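Local coordinates for lithostathine-1-alpha (Homo sapiens, PDB 1QDD), which may inhibit spontaneous calcium carbonate precipitation and may be associated with regeneration of pancreas and brain, at residues 28-32 with 69-73; 38-42 with 137-141; 48-52 with 76-80; 111-117 with 128-132. The protein carries 1 engineered substitution. All coordinates share one frame; numbering follows the deposited sequence.

All four contacts lie in one C-type lectin domain and reach the same mixed sheet, in which strand 136-143 pairs with strands 24-33, 49-50 and 75-78. Contacts 2 and 3 are neighbours in the core, their centres about 6 Å apart: contact 2 fixes helix 35-44 to strand 136-143, and contact 3 joins strands 49-50 and 75-78. Contacts 3 and 4 both lie in the sequence between the segments of contact 2. Contact 1 sits at the surface, about 12 Å from contact 2 between centres. Contact 4 pairs strands 115-119 and 127-130; its centre and that of contact 1 are about 19 Å apart. Together they fix helix 35-44, the 69-73 loop and the 115-130 hairpin on one sheet.

Contact 1: 28-32 with 69-73; sequences FNEDR and SGTDD
Thr-71 reaches strand 24-33 with every atom of its side chain. Its CB lies 3.8 Å from Phe-28 CE1, the two side chains crossing at about a right angle. From there the methyl CG2 of Thr-71 lies 4.0 Å from Phe-28 CZ. The hydroxyl, placed opposite the backbone N (chi1 -169°), turns to Glu-30: OG1 donates to Glu-30 OE2 over 2.8 Å, meeting the carboxylate on its anti side and 21° out of its plane. The same OG1 accepts from Asp-73 N, so one oxygen both bonds the strand and closes its own ST turn. A water adds a second link, donating to Glu-30 OE2 and accepting from Asp-72 N.

Arg-32 holds the far end of the loop. Its chain bends at chi2 to bring Arg-32 NH1 to Asp-73 OD1 and Arg-32 NH2 to Asp-73 OD2, each 2.7 Å, an end-on two-nitrogen salt bridge with the flat groups turned 39° apart. Asp-73 OD1 also bonds to Ser-137 OG, and this second-shell partner helps fix the carboxylate. At the other end, Ser-69 OG lies 3.6 Å from Phe-28 CE1; it also accepts from Thr-71 N and bonds to Ile-66 O. Ser-69 and Thr-71 thus form two successive ST turns, which carry the chain out of helix 56-68 and lay the loop over strand 24-33 of the C-type lectin sheet, on the face that bears Phe-28 and Glu-30.

Contact 2: 38-42 with 137-141; sequences ADLYC and SFVCK
Cys-42 and Cys-140 both set SG opposite their own carbonyl carbon and beside the backbone N, while Phe-138 swings its ring between backbone N and carbonyl carbon (chi1 55°). These torsions bring two sulfurs and an aromatic ring together between helix 35-44 and strand 136-143. The disulfide Cys-42 SG to Cys-140 SG, 2.0 Å, has a chi3 of -78°. Next to it the Phe-138 ring packs against the helix: Ala-38 CB stands over one face, 3.8 Å from the ring centroid, in a CH-pi contact. An edge of the same ring points toward the face of Tyr-41 as an offset edge-to-face pair, planes 67° apart, with Tyr-41 CD2 3.8 Å from Phe-138 CE1. Cys-42 SG approaches the ring obliquely, 4.0 Å from Phe-138 CD1, so sulfur, methyl and phenol all gather round one phenyl group. Leu-50 and Trp-77 also touch Phe-138, and Tyr-27 and Asn-29 touch Tyr-41, continuing the packing into the sheet. The contact is buried and has no hydrogen bond between its segments; it rests on apolar surface and the covalent link. A disulfide from the first helix to the last strand is a hallmark of the C-type lectin fold.

Contact 3: 48-52 with 76-80; sequences GNLVS and VWIGL
Val-51 O accepts from Gly-79 N, 2.9 Å away and nearly straight at 159°, in the one hydrogen bond that joins the two segments. The donor comes 24° out of the carbonyl plane. Immediately beside this bond the chains run close: Leu-50 CB packs 3.6 Å from Gly-79 CA, a contact of side chain against bare backbone.

Leu-50 touches three residues of 76-80. Its CG is placed opposite the carbonyl carbon (chi1 -82°), which sends the two methyls along the other segment. Leu-50 CD1 lies 3.8 Å from Ile-78 O, while Leu-50 CD2 comes 4.3 Å from Trp-77 CB, so that one leucine spans Trp-77, Ile-78 and Gly-79. Trp-77, Ile-78, Gly-79 and Leu-80 spell the WIGL signature of C-type lectins, here where strand 75-78 gives way to the corner at Gly-79 and strand 80-81 leaves for a different sheet. Alongside, Val-51 CG1 meets Ile-78 CG2 at 3.6 Å, the two side chains meeting at a slant.

Beyond the segments, the Trp-77 indole donates through NE1 to Glu-33 O and meets the rings of Trp-35 and Phe-136, while Ile-78 O accepts from Trp-35 NE1. Leu-50 N is held by Asp-39 OD1, and the leucine side chain also touches Trp-35, Ala-38 and Cys-42 of helix 35-44. Strand 136-143 lies next to both segments: Val-51 N and Trp-77 N donate to Val-139 O and Ser-137 O.

Contact 4: 111-117 with 128-132; sequences NPGYCVS and KDVPC
Cys-115 to Ser-117 and Lys-128 to Val-130 run antiparallel as the two arms of a hairpin, with hydrogen-bonded pairs at Cys-115 with Val-130 and Ser-117 with Lys-128 and a non-hydrogen-bonded pair, Val-116 with Asp-129, between them. Val-130 N donates to Cys-115 O over 2.9 Å, and Ser-117 N to Lys-128 O over 3.0 Å. At the end of the ladder Val-130 O faces two residues, taking a bond of 3.2 Å from Cys-115 N and a weaker one from Tyr-114 N, a classic beta bulge.

A chi1 of 56° folds the Asp-129 carboxylate back over the first segment. Its OD2 accepts from Gly-113 N, 3.0 Å away and straight at 166°, on the anti side of the carboxylate. That oxygen also forms a salt bridge with Arg-87, and OD1 accepts from Ser-108 N, so three groups grip the buried acid and fix its rotation. Arg-87 bonds to Gly-113 O as well.

From the bulge itself, Cys-115 SG joins Cys-132 SG at 2.0 Å with a chi3 of 97°, and Tyr-114 CB packs 4.0 Å from Cys-132 SG. On the face shared by Cys-115, Ser-117, Lys-128 and Val-130, Val-130 CG2 lies 4.1 Å from Ser-117 OG, while Ser-117 OG hydrogen-bonds to Asn-75 OD1. The disulfide is the second one conserved in C-type lectin domains. Strand 115-119 lies next to strand 75-78 in the sheet, where Trp-77 touches Cys-115 and Val-130, and Val-116 reaches Ile-78 there and Leu-80 of strand 80-81.

Contact 1: 28-32 with 69-73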
loop_
_atom_site.group_PDB
_atom_site.type_symbol
_atom_site.label_atom_id
_atom_site.label_comp_id
_atom_site.label_asym_id
_atom_site.label_seq_id
_atom_site.Cartn_x
_atom_site.Cartn_y
_atom_site.Cartn_z
ATOM N N PHE A 28 0.048 7.848 4.471
ATOM C CA PHE A 28 -1.222 7.294 4.906
ATOM C C PHE A 28 -2.319 8.346 4.715
ATOM O O PHE A 28 -2.141 9.512 5.129
ATOM C CB PHE A 28 -1.152 6.869 6.377
ATOM C CG PHE A 28 -2.468 6.458 6.987
ATOM C CD1 PHE A 28 -3.046 7.243 7.978
ATOM C CD2 PHE A 28 -3.135 5.317 6.589
ATOM C CE1 PHE A 28 -4.254 6.893 8.557
ATOM C CE2 PHE A 28 -4.336 4.963 7.159
ATOM C CZ PHE A 28 -4.905 5.746 8.145
ATOM N N ASN A 29 -3.399 8.047 4.039
ATOM C CA ASN A 29 -4.541 8.935 3.807
ATOM C C ASN A 29 -5.755 8.366 4.537
ATOM O O ASN A 29 -6.189 7.243 4.242
ATOM C CB ASN A 29 -4.795 9.055 2.302
ATOM C CG ASN A 29 -5.764 10.130 1.884
ATOM O OD1 ASN A 29 -5.784 10.629 0.732
ATOM N ND2 ASN A 29 -6.644 10.531 2.772
ATOM N N GLU A 30 -6.330 9.108 5.485
ATOM C CA GLU A 30 -7.474 8.660 6.276
ATOM C C GLU A 30 -8.813 8.780 5.591
ATOM O O GLU A 30 -9.864 8.409 6.172
ATOM C CB GLU A 30 -7.460 9.325 7.668
ATOM C CG GLU A 30 -8.060 8.441 8.765
ATOM C CD GLU A 30 -7.893 9.041 10.144
ATOM O OE1 GLU A 30 -8.425 10.146 10.373
ATOM O OE2 GLU A 30 -7.237 8.416 11.002
ATOM N N ASP A 31 -8.898 9.156 4.338
ATOM C CA ASP A 31 -10.114 9.167 3.541
ATOM C C ASP A 31 -10.600 7.749 3.259
ATOM O O ASP A 31 -9.777 6.915 2.836
ATOM C CB ASP A 31 -9.778 9.828 2.209
ATOM C CG ASP A 31 -10.964 10.035 1.294
ATOM O OD1 ASP A 31 -12.116 10.008 1.758
ATOM O OD2 ASP A 31 -10.693 10.240 0.091
ATOM N N ARG A 32 -11.886 7.493 3.395
ATOM C CA ARG A 32 -12.468 6.172 3.164
ATOM C C ARG A 32 -13.005 6.065 1.755
ATOM O O ARG A 32 -13.929 6.768 1.340
ATOM C CB ARG A 32 -13.555 5.907 4.212
ATOM C CG ARG A 32 -13.017 5.840 5.634
ATOM C CD ARG A 32 -12.984 7.206 6.314
ATOM N NE ARG A 32 -12.902 7.051 7.761
ATOM C CZ ARG A 32 -11.834 6.692 8.461
ATOM N NH1 ARG A 32 -10.685 6.456 7.852
ATOM N NH2 ARG A 32 -11.940 6.574 9.781
ATOM N N SER A 69 0.553 7.692 12.801
ATOM C CA SER A 69 -0.509 8.616 12.468
ATOM C C SER A 69 -1.492 8.804 13.620
ATOM O O SER A 69 -2.241 9.795 13.589
ATOM C CB SER A 69 -1.308 8.154 11.239
ATOM O OG SER A 69 -2.208 7.110 11.570
ATOM N N GLY A 70 -1.596 7.864 14.548
ATOM C CA GLY A 70 -2.593 7.929 15.599
ATOM C C GLY A 70 -3.961 7.457 15.183
ATOM O O GLY A 70 -4.899 7.581 15.988
ATOM N N THR A 71 -4.162 6.903 13.986
ATOM C CA THR A 71 -5.471 6.457 13.537
ATOM C C THR A 71 -6.116 5.423 14.458
ATOM O O THR A 71 -5.429 4.576 15.021
ATOM C CB THR A 71 -5.401 5.917 12.085
ATOM O OG1 THR A 71 -6.736 5.734 11.590
ATOM C CG2 THR A 71 -4.646 4.611 11.921
ATOM N N ASP A 72 -7.445 5.458 14.523
ATOM C CA ASP A 72 -8.262 4.445 15.166
ATOM C C ASP A 72 -8.855 3.452 14.167
ATOM O O ASP A 72 -9.643 2.571 14.540
ATOM C CB ASP A 72 -9.399 5.085 15.984
ATOM C CG ASP A 72 -8.877 5.867 17.184
ATOM O OD1 ASP A 72 -9.205 7.076 17.271
ATOM O OD2 ASP A 72 -8.094 5.275 17.958
ATOM N N ASP A 73 -8.456 3.514 12.895
ATOM C CA ASP A 73 -8.973 2.613 11.871
ATOM C C ASP A 73 -8.614 1.146 12.080
ATOM O O ASP A 73 -7.558 0.832 12.610
ATOM C CB ASP A 73 -8.488 3.074 10.487
ATOM C CG ASP A 73 -9.179 4.310 9.970
ATOM O OD1 ASP A 73 -8.880 4.714 8.814
ATOM O OD2 ASP A 73 -10.025 4.918 10.655
HETATM O O HOH W 1 -9.287 7.248 13.125
#

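Contact 2: 38-42 with 137-141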
loop_
_atom_site.group_PDB
_atom_site.type_symbol
_atom_site.label_atom_id
_atom_site.label_comp_id
_atom_site.label_asym_id
_atom_site.label_seq_id
_atom_site.Cartn_x
_atom_site.Cartn_y
_atom_site.Cartn_z
ATOM N N ALA A 38 -9.164 4.454 -4.302
ATOM C CA ALA A 38 -7.938 4.700 -3.547
ATOM C C ALA A 38 -6.730 4.590 -4.477
ATOM O O ALA A 38 -5.861 5.472 -4.453
ATOM C CB ALA A 38 -7.832 3.735 -2.383
ATOM N N ASP A 39 -6.668 3.552 -5.310
ATOM C CA ASP A 39 -5.544 3.431 -6.241
ATOM C C ASP A 39 -5.509 4.595 -7.230
ATOM O O ASP A 39 -4.418 5.095 -7.532
ATOM C CB ASP A 39 -5.582 2.084 -6.957
ATOM C CG ASP A 39 -4.284 1.760 -7.662
ATOM O OD1 ASP A 39 -3.236 1.581 -7.011
ATOM O OD2 ASP A 39 -4.283 1.680 -8.914
ATOM N N LEU A 40 -6.655 5.066 -7.691
ATOM C CA LEU A 40 -6.703 6.238 -8.575
ATOM C C LEU A 40 -6.197 7.484 -7.884
ATOM O O LEU A 40 -5.462 8.279 -8.493
ATOM C CB LEU A 40 -8.126 6.429 -9.116
ATOM C CG LEU A 40 -8.587 5.421 -10.169
ATOM C CD1 LEU A 40 -10.071 5.594 -10.473
ATOM C CD2 LEU A 40 -7.774 5.520 -11.451
ATOM N N TYR A 41 -6.495 7.704 -6.598
ATOM C CA TYR A 41 -5.965 8.841 -5.862
ATOM C C TYR A 41 -4.444 8.770 -5.868
ATOM O O TYR A 41 -3.723 9.747 -6.136
ATOM C CB TYR A 41 -6.511 8.901 -4.420
ATOM C CG TYR A 41 -5.966 10.067 -3.624
ATOM C CD1 TYR A 41 -6.707 11.242 -3.467
ATOM C CD2 TYR A 41 -4.717 10.042 -3.024
ATOM C CE1 TYR A 41 -6.207 12.322 -2.754
ATOM C CE2 TYR A 41 -4.206 11.113 -2.332
ATOM C CZ TYR A 41 -4.959 12.254 -2.188
ATOM O OH TYR A 41 -4.438 13.327 -1.483
ATOM N N CYS A 42 -3.893 7.583 -5.552
ATOM C CA CYS A 42 -2.448 7.429 -5.532
ATOM C C CYS A 42 -1.806 7.707 -6.887
ATOM O O CYS A 42 -0.702 8.272 -6.944
ATOM C CB CYS A 42 -2.040 6.046 -5.050
ATOM S SG CYS A 42 -2.570 5.504 -3.421
ATOM N N SER A 137 -9.430 3.571 4.600
ATOM C CA SER A 137 -8.256 4.429 4.445
ATOM C C SER A 137 -7.172 3.637 3.701
ATOM O O SER A 137 -7.341 2.431 3.427
ATOM C CB SER A 137 -7.767 4.871 5.811
ATOM O OG SER A 137 -7.540 3.729 6.624
ATOM N N PHE A 138 -6.064 4.265 3.331
ATOM C CA PHE A 138 -5.092 3.633 2.426
ATOM C C PHE A 138 -3.713 4.239 2.498
ATOM O O PHE A 138 -3.515 5.365 2.990
ATOM C CB PHE A 138 -5.627 3.721 0.975
ATOM C CG PHE A 138 -5.992 5.078 0.454
ATOM C CD1 PHE A 138 -5.111 5.814 -0.323
ATOM C CD2 PHE A 138 -7.259 5.607 0.682
ATOM C CE1 PHE A 138 -5.479 7.030 -0.860
ATOM C CE2 PHE A 138 -7.617 6.821 0.141
ATOM C CZ PHE A 138 -6.739 7.543 -0.630
ATOM N N VAL A 139 -2.710 3.511 2.019
ATOM C CA VAL A 139 -1.330 3.974 1.943
ATOM C C VAL A 139 -0.900 4.015 0.468
ATOM O O VAL A 139 -1.091 3.037 -0.258
ATOM C CB VAL A 139 -0.342 3.086 2.719
ATOM C CG1 VAL A 139 1.113 3.518 2.550
ATOM C CG2 VAL A 139 -0.672 3.044 4.210
ATOM N N CYS A 140 -0.294 5.117 0.037
ATOM C CA CYS A 140 0.276 5.284 -1.295
ATOM C C CYS A 140 1.810 5.240 -1.269
ATOM O O CYS A 140 2.440 5.573 -0.277
ATOM C CB CYS A 140 -0.143 6.606 -1.951
ATOM S SG CYS A 140 -1.902 6.952 -2.146
ATOM N N LYS A 141 2.394 4.827 -2.390
ATOM C CA LYS A 141 3.836 4.733 -2.610
ATOM C C LYS A 141 4.179 5.345 -3.970
ATOM O O LYS A 141 3.519 5.013 -4.957
ATOM C CB LYS A 141 4.272 3.259 -2.551
ATOM C CG LYS A 141 5.720 2.920 -2.895
ATOM C CD LYS A 141 5.965 1.420 -2.825
ATOM C CE LYS A 141 7.355 0.989 -3.249
ATOM N NZ LYS A 141 7.490 -0.503 -3.119
#

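Contact 3: 48-52 with 76-80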
loop_
_atom_site.group_PDB
_atom_site.type_symbol
_atom_site.label_atom_id
_atom_site.label_comp_id
_atom_site.label_asym_id
_atom_site.label_seq_id
_atom_site.Cartn_x
_atom_site.Cartn_y
_atom_site.Cartn_z
ATOM N N GLY A 48 1.910 7.612 -8.388
ATOM C CA GLY A 48 2.136 6.453 -7.528
ATOM C C GLY A 48 1.068 5.396 -7.729
ATOM O O GLY A 48 0.378 5.311 -8.742
ATOM N N ASN A 49 0.923 4.500 -6.754
ATOM C CA ASN A 49 -0.050 3.429 -6.702
ATOM C C ASN A 49 -0.291 3.100 -5.218
ATOM O O ASN A 49 0.499 3.519 -4.374
ATOM C CB ASN A 49 0.336 2.110 -7.376
ATOM C CG ASN A 49 0.108 2.095 -8.869
ATOM O OD1 ASN A 49 1.100 2.152 -9.618
ATOM N ND2 ASN A 49 -1.117 2.021 -9.355
ATOM N N LEU A 50 -1.342 2.358 -4.924
ATOM C CA LEU A 50 -1.498 1.821 -3.583
ATOM C C LEU A 50 -0.195 1.073 -3.281
ATOM O O LEU A 50 0.435 0.474 -4.176
ATOM C CB LEU A 50 -2.657 0.828 -3.501
ATOM C CG LEU A 50 -4.064 1.411 -3.352
ATOM C CD1 LEU A 50 -5.138 0.350 -3.513
ATOM C CD2 LEU A 50 -4.208 2.125 -2.004
ATOM N N VAL A 51 0.223 1.049 -2.031
ATOM C CA VAL A 51 1.511 0.471 -1.669
ATOM C C VAL A 51 1.629 -0.990 -2.065
ATOM O O VAL A 51 0.720 -1.790 -1.860
ATOM C CB VAL A 51 1.787 0.706 -0.167
ATOM C CG1 VAL A 51 0.819 -0.008 0.755
ATOM C CG2 VAL A 51 3.216 0.357 0.218
ATOM N N SER A 52 2.815 -1.353 -2.558
ATOM C CA SER A 52 3.232 -2.725 -2.801
ATOM C C SER A 52 4.253 -3.087 -1.716
ATOM O O SER A 52 5.186 -2.308 -1.493
ATOM C CB SER A 52 3.894 -2.952 -4.151
ATOM O OG SER A 52 3.072 -2.624 -5.236
ATOM N N VAL A 76 -6.832 -1.012 6.526
ATOM C CA VAL A 76 -6.151 -0.064 5.646
ATOM C C VAL A 76 -5.825 -0.745 4.315
ATOM O O VAL A 76 -5.180 -1.807 4.327
ATOM C CB VAL A 76 -4.864 0.499 6.282
ATOM C CG1 VAL A 76 -4.152 1.477 5.357
ATOM C CG2 VAL A 76 -5.164 1.182 7.619
ATOM N N TRP A 77 -6.192 -0.176 3.187
ATOM C CA TRP A 77 -5.897 -0.813 1.895
ATOM C C TRP A 77 -4.416 -0.818 1.501
ATOM O O TRP A 77 -3.676 0.145 1.714
ATOM C CB TRP A 77 -6.615 -0.056 0.772
ATOM C CG TRP A 77 -8.088 -0.117 0.574
ATOM C CD1 TRP A 77 -8.931 0.951 0.432
ATOM C CD2 TRP A 77 -8.908 -1.284 0.449
ATOM N NE1 TRP A 77 -10.216 0.517 0.230
ATOM C CE2 TRP A 77 -10.234 -0.854 0.241
ATOM C CE3 TRP A 77 -8.645 -2.659 0.510
ATOM C CZ2 TRP A 77 -11.290 -1.752 0.078
ATOM C CZ3 TRP A 77 -9.699 -3.542 0.329
ATOM C CH2 TRP A 77 -11.007 -3.081 0.130
ATOM N N ILE A 78 -4.028 -1.932 0.876
ATOM C CA ILE A 78 -2.748 -2.096 0.187
ATOM C C ILE A 78 -3.083 -2.493 -1.259
ATOM O O ILE A 78 -4.227 -2.795 -1.586
ATOM C CB ILE A 78 -1.745 -3.018 0.859
ATOM C CG1 ILE A 78 -2.251 -4.463 0.939
ATOM C CG2 ILE A 78 -1.391 -2.494 2.251
ATOM C CD1 ILE A 78 -1.221 -5.456 1.453
ATOM N N GLY A 79 -2.080 -2.493 -2.146
ATOM C CA GLY A 79 -2.305 -2.717 -3.562
ATOM C C GLY A 79 -2.524 -4.103 -4.114
ATOM O O GLY A 79 -2.410 -4.258 -5.351
ATOM N N LEU A 80 -2.778 -5.107 -3.309
ATOM C CA LEU A 80 -2.913 -6.488 -3.766
ATOM C C LEU A 80 -4.358 -6.825 -4.069
ATOM O O LEU A 80 -5.260 -6.474 -3.285
ATOM C CB LEU A 80 -2.312 -7.456 -2.746
ATOM C CG LEU A 80 -1.928 -8.854 -3.254
ATOM C CD1 LEU A 80 -0.675 -8.829 -4.110
ATOM C CD2 LEU A 80 -1.702 -9.818 -2.091
#

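Contact 4: 111-117 with 128-132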
loop_
_atom_site.group_PDB
_atom_site.type_symbol
_atom_site.label_atom_id
_atom_site.label_comp_id
_atom_site.label_asym_id
_atom_site.label_seq_id
_atom_site.Cartn_x
_atom_site.Cartn_y
_atom_site.Cartn_z
ATOM N N ASN A 111 -15.847 -17.607 1.621
ATOM C CA ASN A 111 -16.474 -16.296 1.473
ATOM C C ASN A 111 -15.322 -15.410 1.008
ATOM O O ASN A 111 -14.799 -14.605 1.774
ATOM C CB ASN A 111 -17.022 -15.810 2.815
ATOM C CG ASN A 111 -18.299 -15.036 2.533
ATOM O OD1 ASN A 111 -18.233 -13.972 1.918
ATOM N ND2 ASN A 111 -19.428 -15.594 2.936
ATOM N N PRO A 112 -14.906 -15.631 -0.230
ATOM C CA PRO A 112 -13.763 -14.919 -0.761
ATOM C C PRO A 112 -13.864 -13.435 -1.020
ATOM O O PRO A 112 -14.782 -12.918 -1.635
ATOM C CB PRO A 112 -13.462 -15.635 -2.086
ATOM C CG PRO A 112 -14.787 -16.181 -2.501
ATOM C CD PRO A 112 -15.444 -16.598 -1.212
ATOM N N GLY A 113 -12.818 -12.740 -0.555
ATOM C CA GLY A 113 -12.636 -11.315 -0.841
ATOM C C GLY A 113 -11.609 -11.210 -1.980
ATOM O O GLY A 113 -10.762 -12.096 -2.101
ATOM N N TYR A 114 -11.686 -10.155 -2.771
ATOM C CA TYR A 114 -10.818 -9.991 -3.940
ATOM C C TYR A 114 -9.839 -8.835 -3.829
ATOM O O TYR A 114 -9.051 -8.592 -4.766
ATOM C CB TYR A 114 -11.662 -9.950 -5.234
ATOM C CG TYR A 114 -12.521 -11.200 -5.396
ATOM C CD1 TYR A 114 -13.907 -11.134 -5.284
ATOM C CD2 TYR A 114 -11.946 -12.442 -5.614
ATOM C CE1 TYR A 114 -14.689 -12.269 -5.414
ATOM C CE2 TYR A 114 -12.723 -13.588 -5.735
ATOM C CZ TYR A 114 -14.090 -13.489 -5.630
ATOM O OH TYR A 114 -14.854 -14.634 -5.754
ATOM N N CYS A 115 -9.821 -8.076 -2.743
ATOM C CA CYS A 115 -8.917 -6.963 -2.476
ATOM C C CYS A 115 -8.347 -7.177 -1.083
ATOM O O CYS A 115 -8.932 -7.937 -0.286
ATOM C CB CYS A 115 -9.607 -5.610 -2.592
ATOM S SG CYS A 115 -9.959 -5.122 -4.308
ATOM N N VAL A 116 -7.189 -6.619 -0.749
ATOM C CA VAL A 116 -6.495 -6.887 0.499
ATOM C C VAL A 116 -6.262 -5.672 1.389
ATOM O O VAL A 116 -5.859 -4.594 0.927
ATOM C CB VAL A 116 -5.135 -7.558 0.179
ATOM C CG1 VAL A 116 -4.364 -7.910 1.450
ATOM C CG2 VAL A 116 -5.348 -8.817 -0.652
ATOM N N SER A 117 -6.532 -5.869 2.690
ATOM C CA SER A 117 -6.271 -4.837 3.692
ATOM C C SER A 117 -5.325 -5.328 4.778
ATOM O O SER A 117 -5.237 -6.530 5.084
ATOM C CB SER A 117 -7.586 -4.395 4.334
ATOM O OG SER A 117 -8.205 -5.442 5.051
ATOM N N LYS A 128 -5.692 -9.435 5.172
ATOM C CA LYS A 128 -6.992 -10.095 5.060
ATOM C C LYS A 128 -7.616 -9.757 3.716
ATOM O O LYS A 128 -7.556 -8.621 3.268
ATOM C CB LYS A 128 -7.888 -9.597 6.192
ATOM C CG LYS A 128 -9.327 -10.046 6.267
ATOM C CD LYS A 128 -9.878 -9.618 7.616
ATOM C CE LYS A 128 -10.489 -8.232 7.635
ATOM N NZ LYS A 128 -11.349 -8.122 8.861
ATOM N N ASP A 129 -8.247 -10.742 3.076
ATOM C CA ASP A 129 -9.026 -10.551 1.860
ATOM C C ASP A 129 -10.433 -10.062 2.185
ATOM O O ASP A 129 -11.082 -10.671 3.049
ATOM C CB ASP A 129 -9.108 -11.833 1.021
ATOM C CG ASP A 129 -9.659 -13.055 1.723
ATOM O OD1 ASP A 129 -9.168 -13.367 2.819
ATOM O OD2 ASP A 129 -10.579 -13.717 1.181
ATOM N N VAL A 130 -10.910 -9.023 1.555
ATOM C CA VAL A 130 -12.206 -8.394 1.812
ATOM C C VAL A 130 -12.840 -7.937 0.507
ATOM O O VAL A 130 -12.157 -7.858 -0.523
ATOM C CB VAL A 130 -12.035 -7.157 2.727
ATOM C CG1 VAL A 130 -11.684 -7.491 4.165
ATOM C CG2 VAL A 130 -10.974 -6.219 2.157
ATOM N N PRO A 131 -14.123 -7.589 0.492
ATOM C CA PRO A 131 -14.775 -7.095 -0.707
ATOM C C PRO A 131 -14.140 -5.793 -1.167
ATOM O O PRO A 131 -13.910 -4.852 -0.387
ATOM C CB PRO A 131 -16.222 -6.871 -0.266
ATOM C CG PRO A 131 -16.409 -7.779 0.901
ATOM C CD PRO A 131 -15.077 -7.769 1.623
ATOM N N CYS A 132 -13.907 -5.636 -2.462
ATOM C CA CYS A 132 -13.286 -4.457 -3.045
ATOM C C CYS A 132 -14.127 -3.194 -2.933
ATOM O O CYS A 132 -13.600 -2.079 -3.063
ATOM C CB CYS A 132 -12.949 -4.716 -4.522
ATOM S SG CYS A 132 -11.714 -6.012 -4.797
#